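Long-range contacts in proteasome activator protein PA26 (Trypanosoma brucei, PDB 1YAR), which binds the 20S proteasome as a proteasome activator of the PA28 (11S) family and probably opens its gate to let substrates enter: residues 24-35 and 211-222; 97-106 and 223-231. All blocks are in the same frame, centred on the assembly; numbering follows the deposited sequence.

Contact 1: 24-35 and 211-222; sequences ETSSFAVIEEWA and VRAVINAYLLNW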
loop_
_atom_site.group_PDB
_atom_site.type_symbol
_atom_site.label_atom_id
_atom_site.label_comp_id
_atom_site.label_asym_id
_atom_site.label_seq_id
_atom_site.Cartn_x
_atom_site.Cartn_y
_atom_site.Cartn_z
ATOM N N GLU O 24 -10.651 -35.185 91.913
ATOM C CA GLU O 24 -10.183 -33.822 92.158
ATOM C C GLU O 24 -10.662 -33.306 93.514
ATOM O O GLU O 24 -9.973 -32.524 94.165
ATOM C CB GLU O 24 -10.630 -32.879 91.047
ATOM C CG GLU O 24 -9.803 -31.596 90.930
ATOM C CD GLU O 24 -10.198 -30.499 91.910
ATOM O OE1 GLU O 24 -11.415 -30.206 92.076
ATOM O OE2 GLU O 24 -9.274 -29.881 92.501
ATOM N N THR O 25 -11.852 -33.744 93.931
ATOM C CA THR O 25 -12.391 -33.339 95.227
ATOM C C THR O 25 -11.507 -33.788 96.375
ATOM O O THR O 25 -11.307 -33.033 97.320
ATOM C CB THR O 25 -13.842 -33.846 95.418
ATOM O OG1 THR O 25 -14.673 -33.218 94.440
ATOM C CG2 THR O 25 -14.411 -33.321 96.745
ATOM N N SER O 26 -10.974 -35.003 96.269
ATOM C CA SER O 26 -10.076 -35.563 97.278
ATOM C C SER O 26 -8.807 -34.739 97.424
ATOM O O SER O 26 -8.317 -34.529 98.532
ATOM C CB SER O 26 -9.662 -36.998 96.936
ATOM O OG SER O 26 -10.737 -37.738 96.390
ATOM N N SER O 27 -8.256 -34.294 96.299
ATOM C CA SER O 27 -7.039 -33.502 96.366
ATOM C C SER O 27 -7.348 -32.072 96.781
ATOM O O SER O 27 -6.649 -31.511 97.628
ATOM C CB SER O 27 -6.283 -33.577 95.032
ATOM O OG SER O 27 -7.162 -33.351 93.949
ATOM N N PHE O 28 -8.412 -31.479 96.221
ATOM C CA PHE O 28 -8.840 -30.134 96.635
ATOM C C PHE O 28 -9.116 -30.055 98.135
ATOM O O PHE O 28 -8.743 -29.088 98.788
ATOM C CB PHE O 28 -10.069 -29.644 95.848
ATOM C CG PHE O 28 -10.490 -28.238 96.190
ATOM C CD1 PHE O 28 -9.607 -27.166 96.029
ATOM C CD2 PHE O 28 -11.778 -27.977 96.663
ATOM C CE1 PHE O 28 -9.974 -25.854 96.352
ATOM C CE2 PHE O 28 -12.177 -26.662 96.981
ATOM C CZ PHE O 28 -11.268 -25.589 96.822
ATOM N N ALA O 29 -9.756 -31.083 98.682
ATOM C CA ALA O 29 -10.023 -31.119 100.121
ATOM C C ALA O 29 -8.732 -31.025 100.955
ATOM O O ALA O 29 -8.722 -30.409 102.028
ATOM C CB ALA O 29 -10.807 -32.383 100.481
ATOM N N VAL O 30 -7.657 -31.652 100.471
ATOM C CA VAL O 30 -6.364 -31.579 101.152
ATOM C C VAL O 30 -5.854 -30.139 101.124
ATOM O O VAL O 30 -5.449 -29.578 102.148
ATOM C CB VAL O 30 -5.318 -32.555 100.518
ATOM C CG1 VAL O 30 -3.909 -32.267 101.050
ATOM C CG2 VAL O 30 -5.687 -34.021 100.796
ATOM N N ILE O 31 -5.884 -29.541 99.939
ATOM C CA ILE O 31 -5.401 -28.171 99.759
ATOM C C ILE O 31 -6.182 -27.184 100.634
ATOM O O ILE O 31 -5.613 -26.265 101.218
ATOM C CB ILE O 31 -5.448 -27.758 98.258
ATOM C CG1 ILE O 31 -4.495 -28.631 97.409
ATOM C CG2 ILE O 31 -5.156 -26.254 98.094
ATOM C CD1 ILE O 31 -2.969 -28.421 97.716
ATOM N N GLU O 32 -7.496 -27.388 100.738
ATOM C CA GLU O 32 -8.294 -26.559 101.634
ATOM C C GLU O 32 -7.837 -26.696 103.091
ATOM O O GLU O 32 -7.731 -25.702 103.794
ATOM C CB GLU O 32 -9.762 -26.926 101.540
ATOM C CG GLU O 32 -10.408 -26.575 100.224
ATOM C CD GLU O 32 -11.905 -26.818 100.270
ATOM O OE1 GLU O 32 -12.328 -28.006 100.379
ATOM O OE2 GLU O 32 -12.646 -25.815 100.200
ATOM N N GLU O 33 -7.590 -27.927 103.522
ATOM C CA GLU O 33 -7.094 -28.217 104.873
ATOM C C GLU O 33 -5.716 -27.597 105.116
ATOM O O GLU O 33 -5.476 -26.991 106.152
ATOM C CB GLU O 33 -7.079 -29.737 105.123
ATOM C CG GLU O 33 -6.474 -30.193 106.462
ATOM C CD GLU O 33 -7.109 -29.561 107.689
ATOM O OE1 GLU O 33 -8.298 -29.150 107.636
ATOM O OE2 GLU O 33 -6.403 -29.465 108.723
ATOM N N TRP O 34 -4.824 -27.712 104.129
ATOM C CA TRP O 34 -3.478 -27.172 104.254
ATOM C C TRP O 34 -3.511 -25.662 104.369
ATOM O O TRP O 34 -2.759 -25.084 105.143
ATOM C CB TRP O 34 -2.611 -27.594 103.052
ATOM C CG TRP O 34 -2.152 -29.014 103.098
ATOM C CD1 TRP O 34 -2.404 -29.936 104.078
ATOM C CD2 TRP O 34 -1.264 -29.663 102.165
ATOM N NE1 TRP O 34 -1.791 -31.132 103.777
ATOM C CE2 TRP O 34 -1.074 -30.991 102.615
ATOM C CE3 TRP O 34 -0.618 -29.253 100.977
ATOM C CZ2 TRP O 34 -0.262 -31.922 101.928
ATOM C CZ3 TRP O 34 0.180 -30.181 100.282
ATOM C CH2 TRP O 34 0.345 -31.499 100.758
ATOM N N ALA O 35 -4.404 -25.025 103.615
ATOM C CA ALA O 35 -4.463 -23.569 103.580
ATOM C C ALA O 35 -4.935 -22.983 104.898
ATOM O O ALA O 35 -4.648 -21.825 105.201
ATOM C CB ALA O 35 -5.350 -23.090 102.437
ATOM N N VAL O 211 4.528 -25.946 101.963
ATOM C CA VAL O 211 3.076 -26.081 101.950
ATOM C C VAL O 211 2.408 -24.943 101.153
ATOM O O VAL O 211 1.589 -25.203 100.255
ATOM C CB VAL O 211 2.506 -26.275 103.397
ATOM C CG1 VAL O 211 0.963 -26.213 103.390
ATOM C CG2 VAL O 211 2.934 -27.638 103.937
ATOM N N ARG O 212 2.785 -23.698 101.425
ATOM C CA ARG O 212 2.235 -22.555 100.687
ATOM C C ARG O 212 2.531 -22.639 99.179
ATOM O O ARG O 212 1.652 -22.361 98.350
ATOM C CB ARG O 212 2.734 -21.234 101.267
ATOM C CG ARG O 212 2.204 -20.964 102.674
ATOM C CD ARG O 212 2.540 -19.599 103.243
ATOM N NE ARG O 212 1.622 -19.292 104.345
ATOM C CZ ARG O 212 1.960 -19.298 105.630
ATOM N NH1 ARG O 212 3.224 -19.546 106.001
ATOM N NH2 ARG O 212 1.030 -19.023 106.554
ATOM N N ALA O 213 3.758 -23.038 98.836
ATOM C CA ALA O 213 4.163 -23.204 97.429
ATOM C C ALA O 213 3.288 -24.253 96.740
ATOM O O ALA O 213 2.908 -24.072 95.586
ATOM C CB ALA O 213 5.651 -23.620 97.340
ATOM N N VAL O 214 2.985 -25.353 97.440
ATOM C CA VAL O 214 2.149 -26.437 96.864
ATOM C C VAL O 214 0.669 -26.023 96.699
ATOM O O VAL O 214 0.043 -26.320 95.676
ATOM C CB VAL O 214 2.269 -27.791 97.639
ATOM C CG1 VAL O 214 1.366 -28.852 97.030
ATOM C CG2 VAL O 214 3.723 -28.332 97.616
ATOM N N ILE O 215 0.127 -25.311 97.678
ATOM C CA ILE O 215 -1.241 -24.759 97.538
ATOM C C ILE O 215 -1.322 -23.945 96.257
ATOM O O ILE O 215 -2.211 -24.161 95.427
ATOM C CB ILE O 215 -1.606 -23.885 98.744
ATOM C CG1 ILE O 215 -1.685 -24.748 100.013
ATOM C CG2 ILE O 215 -2.948 -23.123 98.492
ATOM C CD1 ILE O 215 -1.503 -23.933 101.285
ATOM N N ASN O 216 -0.372 -23.019 96.089
ATOM C CA ASN O 216 -0.332 -22.188 94.885
ATOM C C ASN O 216 -0.218 -23.017 93.616
ATOM O O ASN O 216 -0.973 -22.797 92.670
ATOM C CB ASN O 216 0.779 -21.127 94.975
ATOM C CG ASN O 216 0.843 -20.222 93.746
ATOM O OD1 ASN O 216 -0.076 -19.432 93.494
ATOM N ND2 ASN O 216 1.964 -20.289 93.011
ATOM N N ALA O 217 0.719 -23.963 93.592
ATOM C CA ALA O 217 0.959 -24.770 92.398
ATOM C C ALA O 217 -0.268 -25.620 92.039
ATOM O O ALA O 217 -0.597 -25.776 90.870
ATOM C CB ALA O 217 2.142 -25.658 92.609
ATOM N N TYR O 218 -0.925 -26.188 93.049
ATOM C CA TYR O 218 -2.096 -27.027 92.765
ATOM C C TYR O 218 -3.220 -26.180 92.183
ATOM O O TYR O 218 -3.824 -26.539 91.170
ATOM C CB TYR O 218 -2.583 -27.760 94.029
ATOM C CG TYR O 218 -3.801 -28.619 93.767
ATOM C CD1 TYR O 218 -3.664 -29.955 93.375
ATOM C CD2 TYR O 218 -5.089 -28.077 93.852
ATOM C CE1 TYR O 218 -4.792 -30.747 93.103
ATOM C CE2 TYR O 218 -6.219 -28.853 93.573
ATOM C CZ TYR O 218 -6.060 -30.180 93.223
ATOM O OH TYR O 218 -7.162 -30.969 92.949
ATOM N N LEU O 219 -3.510 -25.060 92.828
ATOM C CA LEU O 219 -4.676 -24.254 92.465
ATOM C C LEU O 219 -4.488 -23.573 91.112
ATOM O O LEU O 219 -5.456 -23.349 90.391
ATOM C CB LEU O 219 -5.004 -23.237 93.566
ATOM C CG LEU O 219 -5.474 -23.846 94.902
ATOM C CD1 LEU O 219 -5.532 -22.777 95.954
ATOM C CD2 LEU O 219 -6.839 -24.508 94.770
ATOM N N LEU O 220 -3.238 -23.277 90.744
ATOM C CA LEU O 220 -2.995 -22.732 89.404
ATOM C C LEU O 220 -3.039 -23.774 88.301
ATOM O O LEU O 220 -3.317 -23.430 87.145
ATOM C CB LEU O 220 -1.649 -22.006 89.336
ATOM C CG LEU O 220 -1.531 -20.740 90.190
ATOM C CD1 LEU O 220 -0.096 -20.276 90.126
ATOM C CD2 LEU O 220 -2.515 -19.624 89.761
ATOM N N ASN O 221 -2.737 -25.027 88.636
ATOM C CA ASN O 221 -2.539 -26.067 87.618
ATOM C C ASN O 221 -3.576 -27.194 87.577
ATOM O O ASN O 221 -3.468 -28.095 86.738
ATOM C CB ASN O 221 -1.149 -26.695 87.778
ATOM C CG ASN O 221 -0.043 -25.708 87.474
ATOM O OD1 ASN O 221 0.147 -25.306 86.304
ATOM N ND2 ASN O 221 0.677 -25.286 88.507
ATOM N N TRP O 222 -4.555 -27.160 88.477
ATOM C CA TRP O 222 -5.409 -28.340 88.690
ATOM C C TRP O 222 -6.123 -28.837 87.435
ATOM O O TRP O 222 -6.306 -30.035 87.289
ATOM C CB TRP O 222 -6.408 -28.125 89.844
ATOM C CG TRP O 222 -7.519 -27.197 89.522
ATOM C CD1 TRP O 222 -7.541 -25.849 89.707
ATOM C CD2 TRP O 222 -8.787 -27.547 88.966
ATOM N NE1 TRP O 222 -8.746 -25.333 89.285
ATOM C CE2 TRP O 222 -9.532 -26.357 88.834
ATOM C CE3 TRP O 222 -9.375 -28.753 88.565
ATOM C CZ2 TRP O 222 -10.831 -26.334 88.308
ATOM C CZ3 TRP O 222 -10.662 -28.731 88.055
ATOM C CH2 TRP O 222 -11.374 -27.530 87.935
#

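Contact 2: 97-106 and 223-231; sequences VIAIRIPEHK and KKLIQPRTG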
loop_
_atom_site.group_PDB
_atom_site.type_symbol
_atom_site.label_atom_id
_atom_site.label_comp_id
_atom_site.label_asym_id
_atom_site.label_seq_id
_atom_site.Cartn_x
_atom_site.Cartn_y
_atom_site.Cartn_z
ATOM N N VAL O 97 -4.143 -38.866 93.057
ATOM C CA VAL O 97 -5.091 -38.204 92.141
ATOM C C VAL O 97 -4.399 -37.865 90.814
ATOM O O VAL O 97 -4.938 -38.102 89.709
ATOM C CB VAL O 97 -5.671 -36.937 92.784
ATOM C CG1 VAL O 97 -6.397 -36.060 91.756
ATOM C CG2 VAL O 97 -6.606 -37.296 93.954
ATOM N N ILE O 98 -3.187 -37.330 90.919
ATOM C CA ILE O 98 -2.395 -37.063 89.703
ATOM C C ILE O 98 -1.896 -38.338 89.001
ATOM O O ILE O 98 -2.137 -38.532 87.800
ATOM C CB ILE O 98 -1.227 -36.099 90.024
ATOM C CG1 ILE O 98 -1.774 -34.809 90.650
ATOM C CG2 ILE O 98 -0.446 -35.795 88.751
ATOM C CD1 ILE O 98 -0.699 -33.957 91.341
ATOM N N ALA O 99 -1.212 -39.209 89.740
ATOM C CA ALA O 99 -0.537 -40.353 89.133
ATOM C C ALA O 99 -1.470 -41.296 88.376
ATOM O O ALA O 99 -1.085 -41.865 87.348
ATOM C CB ALA O 99 0.283 -41.128 90.165
ATOM N N ILE O 100 -2.696 -41.454 88.865
ATOM C CA ILE O 100 -3.661 -42.319 88.181
ATOM C C ILE O 100 -4.330 -41.634 86.980
ATOM O O ILE O 100 -5.210 -42.229 86.346
ATOM C CB ILE O 100 -4.743 -42.894 89.185
ATOM C CG1 ILE O 100 -5.657 -41.772 89.697
ATOM C CG2 ILE O 100 -4.054 -43.601 90.340
ATOM C CD1 ILE O 100 -6.742 -42.242 90.733
ATOM N N ARG O 101 -3.953 -40.385 86.688
ATOM C CA ARG O 101 -4.419 -39.713 85.458
ATOM C C ARG O 101 -3.293 -39.338 84.485
ATOM O O ARG O 101 -3.508 -38.601 83.517
ATOM C CB ARG O 101 -5.262 -38.488 85.800
ATOM C CG ARG O 101 -6.550 -38.823 86.531
ATOM C CD ARG O 101 -7.278 -37.614 87.097
ATOM N NE ARG O 101 -8.602 -37.992 87.613
ATOM C CZ ARG O 101 -8.847 -38.526 88.810
ATOM N NH1 ARG O 101 -7.860 -38.760 89.680
ATOM N NH2 ARG O 101 -10.107 -38.829 89.141
ATOM N N ILE O 102 -2.091 -39.844 84.727
ATOM C CA ILE O 102 -1.011 -39.686 83.740
ATOM C C ILE O 102 -1.444 -40.513 82.547
ATOM O O ILE O 102 -1.752 -41.684 82.714
ATOM C CB ILE O 102 0.343 -40.156 84.315
ATOM C CG1 ILE O 102 0.805 -39.189 85.411
ATOM C CG2 ILE O 102 1.410 -40.260 83.190
ATOM C CD1 ILE O 102 1.936 -39.762 86.293
ATOM N N PRO O 103 -1.538 -39.900 81.360
ATOM C CA PRO O 103 -2.154 -40.581 80.213
ATOM C C PRO O 103 -1.218 -41.513 79.467
ATOM O O PRO O 103 -0.031 -41.626 79.822
ATOM C CB PRO O 103 -2.580 -39.416 79.306
ATOM C CG PRO O 103 -1.547 -38.332 79.575
ATOM C CD PRO O 103 -1.156 -38.508 81.048
ATOM N N GLU O 104 -1.758 -42.164 78.432
ATOM C CA GLU O 104 -0.997 -43.033 77.539
ATOM C C GLU O 104 0.337 -42.363 77.178
ATOM O O GLU O 104 0.354 -41.199 76.810
ATOM C CB GLU O 104 -1.795 -43.267 76.251
ATOM C CG GLU O 104 -1.199 -44.273 75.293
ATOM C CD GLU O 104 -1.817 -44.187 73.896
ATOM O OE1 GLU O 104 -3.052 -44.145 73.789
ATOM O OE2 GLU O 104 -1.053 -44.136 72.901
ATOM N N HIS O 105 1.428 -43.113 77.283
ATOM C CA HIS O 105 2.755 -42.591 76.998
ATOM C C HIS O 105 2.916 -42.281 75.509
ATOM O O HIS O 105 2.744 -43.150 74.663
ATOM C CB HIS O 105 3.811 -43.600 77.422
ATOM C CG HIS O 105 5.210 -43.107 77.243
ATOM N ND1 HIS O 105 5.958 -42.593 78.282
ATOM C CD2 HIS O 105 5.996 -43.046 76.140
ATOM C CE1 HIS O 105 7.150 -42.241 77.822
ATOM N NE2 HIS O 105 7.193 -42.497 76.528
ATOM N N LYS O 106 3.214 -41.027 75.194
ATOM C CA LYS O 106 3.446 -40.634 73.805
ATOM C C LYS O 106 4.645 -39.705 73.693
ATOM O O LYS O 106 5.106 -39.147 74.692
ATOM C CB LYS O 106 2.228 -39.909 73.224
ATOM C CG LYS O 106 0.943 -40.718 73.132
ATOM C CD LYS O 106 -0.175 -39.824 72.624
ATOM C CE LYS O 106 -1.460 -40.614 72.372
ATOM N NZ LYS O 106 -1.365 -41.499 71.184
ATOM N N LYS O 223 -6.516 -27.940 86.529
ATOM C CA LYS O 223 -7.264 -28.401 85.331
ATOM C C LYS O 223 -6.460 -29.378 84.486
ATOM O O LYS O 223 -6.986 -30.425 84.101
ATOM C CB LYS O 223 -7.815 -27.252 84.480
ATOM C CG LYS O 223 -8.979 -26.529 85.131
ATOM C CD LYS O 223 -9.414 -25.290 84.353
ATOM C CE LYS O 223 -10.641 -24.684 85.062
ATOM N NZ LYS O 223 -10.739 -23.179 84.910
ATOM N N LYS O 224 -5.178 -29.072 84.255
ATOM C CA LYS O 224 -4.272 -29.961 83.502
ATOM C C LYS O 224 -3.834 -31.179 84.307
ATOM O O LYS O 224 -3.514 -32.227 83.733
ATOM C CB LYS O 224 -3.014 -29.213 82.987
ATOM C CG LYS O 224 -3.296 -28.132 81.968
ATOM C CD LYS O 224 -3.561 -28.664 80.580
ATOM C CE LYS O 224 -3.794 -27.494 79.593
ATOM N NZ LYS O 224 -4.615 -27.974 78.444
ATOM N N LEU O 225 -3.807 -31.055 85.633
ATOM C CA LEU O 225 -3.523 -32.209 86.474
ATOM C C LEU O 225 -4.594 -33.302 86.287
ATOM O O LEU O 225 -4.273 -34.492 86.223
ATOM C CB LEU O 225 -3.427 -31.803 87.944
ATOM C CG LEU O 225 -2.316 -30.862 88.380
ATOM C CD1 LEU O 225 -2.452 -30.599 89.891
ATOM C CD2 LEU O 225 -0.948 -31.444 88.058
ATOM N N ILE O 226 -5.854 -32.892 86.156
ATOM C CA ILE O 226 -6.958 -33.860 86.012
ATOM C C ILE O 226 -7.145 -34.292 84.553
ATOM O O ILE O 226 -7.380 -35.469 84.274
ATOM C CB ILE O 226 -8.273 -33.293 86.611
ATOM C CG1 ILE O 226 -8.059 -32.827 88.061
ATOM C CG2 ILE O 226 -9.409 -34.341 86.548
ATOM C CD1 ILE O 226 -7.665 -33.966 89.031
ATOM N N GLN O 227 -7.033 -33.332 83.637
ATOM C CA GLN O 227 -7.231 -33.562 82.227
ATOM C C GLN O 227 -6.043 -33.020 81.424
ATOM O O GLN O 227 -6.125 -31.919 80.875
ATOM C CB GLN O 227 -8.522 -32.879 81.757
ATOM C CG GLN O 227 -9.793 -33.394 82.424
ATOM C CD GLN O 227 -10.118 -34.846 82.054
ATOM O OE1 GLN O 227 -9.610 -35.377 81.051
ATOM N NE2 GLN O 227 -10.980 -35.489 82.863
ATOM N N PRO O 228 -4.937 -33.767 81.387
ATOM C CA PRO O 228 -3.712 -33.274 80.748
ATOM C C PRO O 228 -3.810 -33.151 79.212
ATOM O O PRO O 228 -3.006 -32.442 78.599
ATOM C CB PRO O 228 -2.667 -34.319 81.155
ATOM C CG PRO O 228 -3.460 -35.595 81.403
ATOM C CD PRO O 228 -4.751 -35.100 81.999
ATOM N N ARG O 229 -4.782 -33.842 78.611
ATOM C CA ARG O 229 -4.998 -33.774 77.166
ATOM C C ARG O 229 -6.453 -33.435 76.866
ATOM O O ARG O 229 -7.361 -33.925 77.534
ATOM C CB ARG O 229 -4.625 -35.089 76.480
ATOM C CG ARG O 229 -3.143 -35.455 76.570
ATOM C CD ARG O 229 -2.776 -36.741 75.862
ATOM N NE ARG O 229 -1.325 -36.958 75.907
ATOM C CZ ARG O 229 -0.729 -38.133 76.034
ATOM N NH1 ARG O 229 -1.434 -39.267 76.116
ATOM N NH2 ARG O 229 0.592 -38.186 76.078
ATOM N N THR O 230 -6.667 -32.598 75.863
ATOM C CA THR O 230 -8.016 -32.134 75.552
ATOM C C THR O 230 -8.285 -32.388 74.088
ATOM O O THR O 230 -7.553 -31.888 73.222
ATOM C CB THR O 230 -8.197 -30.626 75.889
ATOM O OG1 THR O 230 -7.075 -29.877 75.399
ATOM C CG2 THR O 230 -8.143 -30.389 77.387
ATOM N N GLY O 231 -9.334 -33.173 73.825
ATOM C CA GLY O 231 -9.710 -33.566 72.459
ATOM C C GLY O 231 -10.464 -32.494 71.685
ATOM O O GLY O 231 -11.224 -31.705 72.262
#

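Contact 1: 24-35 and 211-222
Y218 and E24 meet at the polar end of a packed pair of antiparallel helices, whose axes here approach to 9.9 Å and lie 142° apart in direction. The polar interactions gather at the Y218 hydroxyl. Y218 OH donates to E24 OE2 over 2.4 Å, a very short bond whose exact length should be read with caution. The carboxylate approaches at the edge of the ring, and the two planes are nearly coplanar. S27 OG lies 2.6 Å from Y218 OH and also close to its own helix carbonyl, E24 O, so its proton has two possible acceptors. E24 OE1 forms a salt bridge with R11 of a neighbouring subunit.

The packing is knobs-into-holes in both directions. I31 sits among apolar V214, I215 and L219, with Y218. Y218's hole, E24, S27, F28 and I31, is partly polar. I31 CG1 makes a CH-pi contact over a face of the Y218 ring, 4.0 Å from its centroid. With CG anti to the backbone N (chi1 179°), Y218 carries its ring across to the other helix.

Aromatic edges extend the seam. V214 CG1 meets the edge of the W34 indole at CZ3 (3.7 Å), while W34 NE1 bonds to Q90. L219 CD2 meets the F28 ring edge. The tyrosine thus brings a hydroxyl to two polar side chains beside an otherwise greasy helix-bundle core, and E24 carries that network to the subunit interface.

Contact 2: 97-106 and 223-231
The carbonyl E104 O is gripped by both terminal nitrogens of R229. The bond from R229 NH1 is the stronger, 2.7 Å to E104 O with an N-H...O angle of 153°. It lies in the carbonyl plane, on a lone pair. The second bond, from R229 NH2, is weak. Two side chains sandwich the guanidinium and, with the edge-on carbonyl, fix its orientation. P103 CG lies 3.5 Å above its centre, and K106 CD covers the opposite face, nearer the rim. Extended from CG to NE, the R229 chain reaches across to the loop. R229 NE and NH2 also bond to D109 O and N110 OD1.

P103 and P228 slide past each other, with P103 CD 3.7 Å from P228 CG. Closer to the helix ends the packing is aliphatic. V97 CG1 touches I226 CD1 at 3.7 Å, and I98 CD1 meets the methyls of L225. R101 lies alongside I226, its CD 3.5 Å from I226 O. Its guanidinium turns back to V97 O and also bonds to Y22 O and R19 O.

K106 NZ pairs with E104 OE2 and forms a salt bridge to an acidic side chain of the chain of another protein. Segment 97-106 matches the place of the activation loop of this family, which links two bundle helices. With R229 fixing a main-chain carbonyl, the chain after helix 183-226 probably helps set the shape of that loop.

Overall arrangement
Both contacts use helix 183-226, contact 1 the three turns before its last, contact 2 that last turn and the chain beyond. Their centres are about 17 Å apart, and they touch directly: E24 packs on I226, S27 on V97 and Y218 on L225. Contact 1 lies deeper, in the helix bundle, and is mostly apolar with one compact hydroxyl-centred network. Contact 2 is only partly buried, at the end of the bundle. There helices give way to loops, and arginines bonded to backbone carbonyls do more of the work. Both reach neighbouring copies of the protein: I102 O and H105 N of contact 2 meet N216 and N221 of an adjacent subunit.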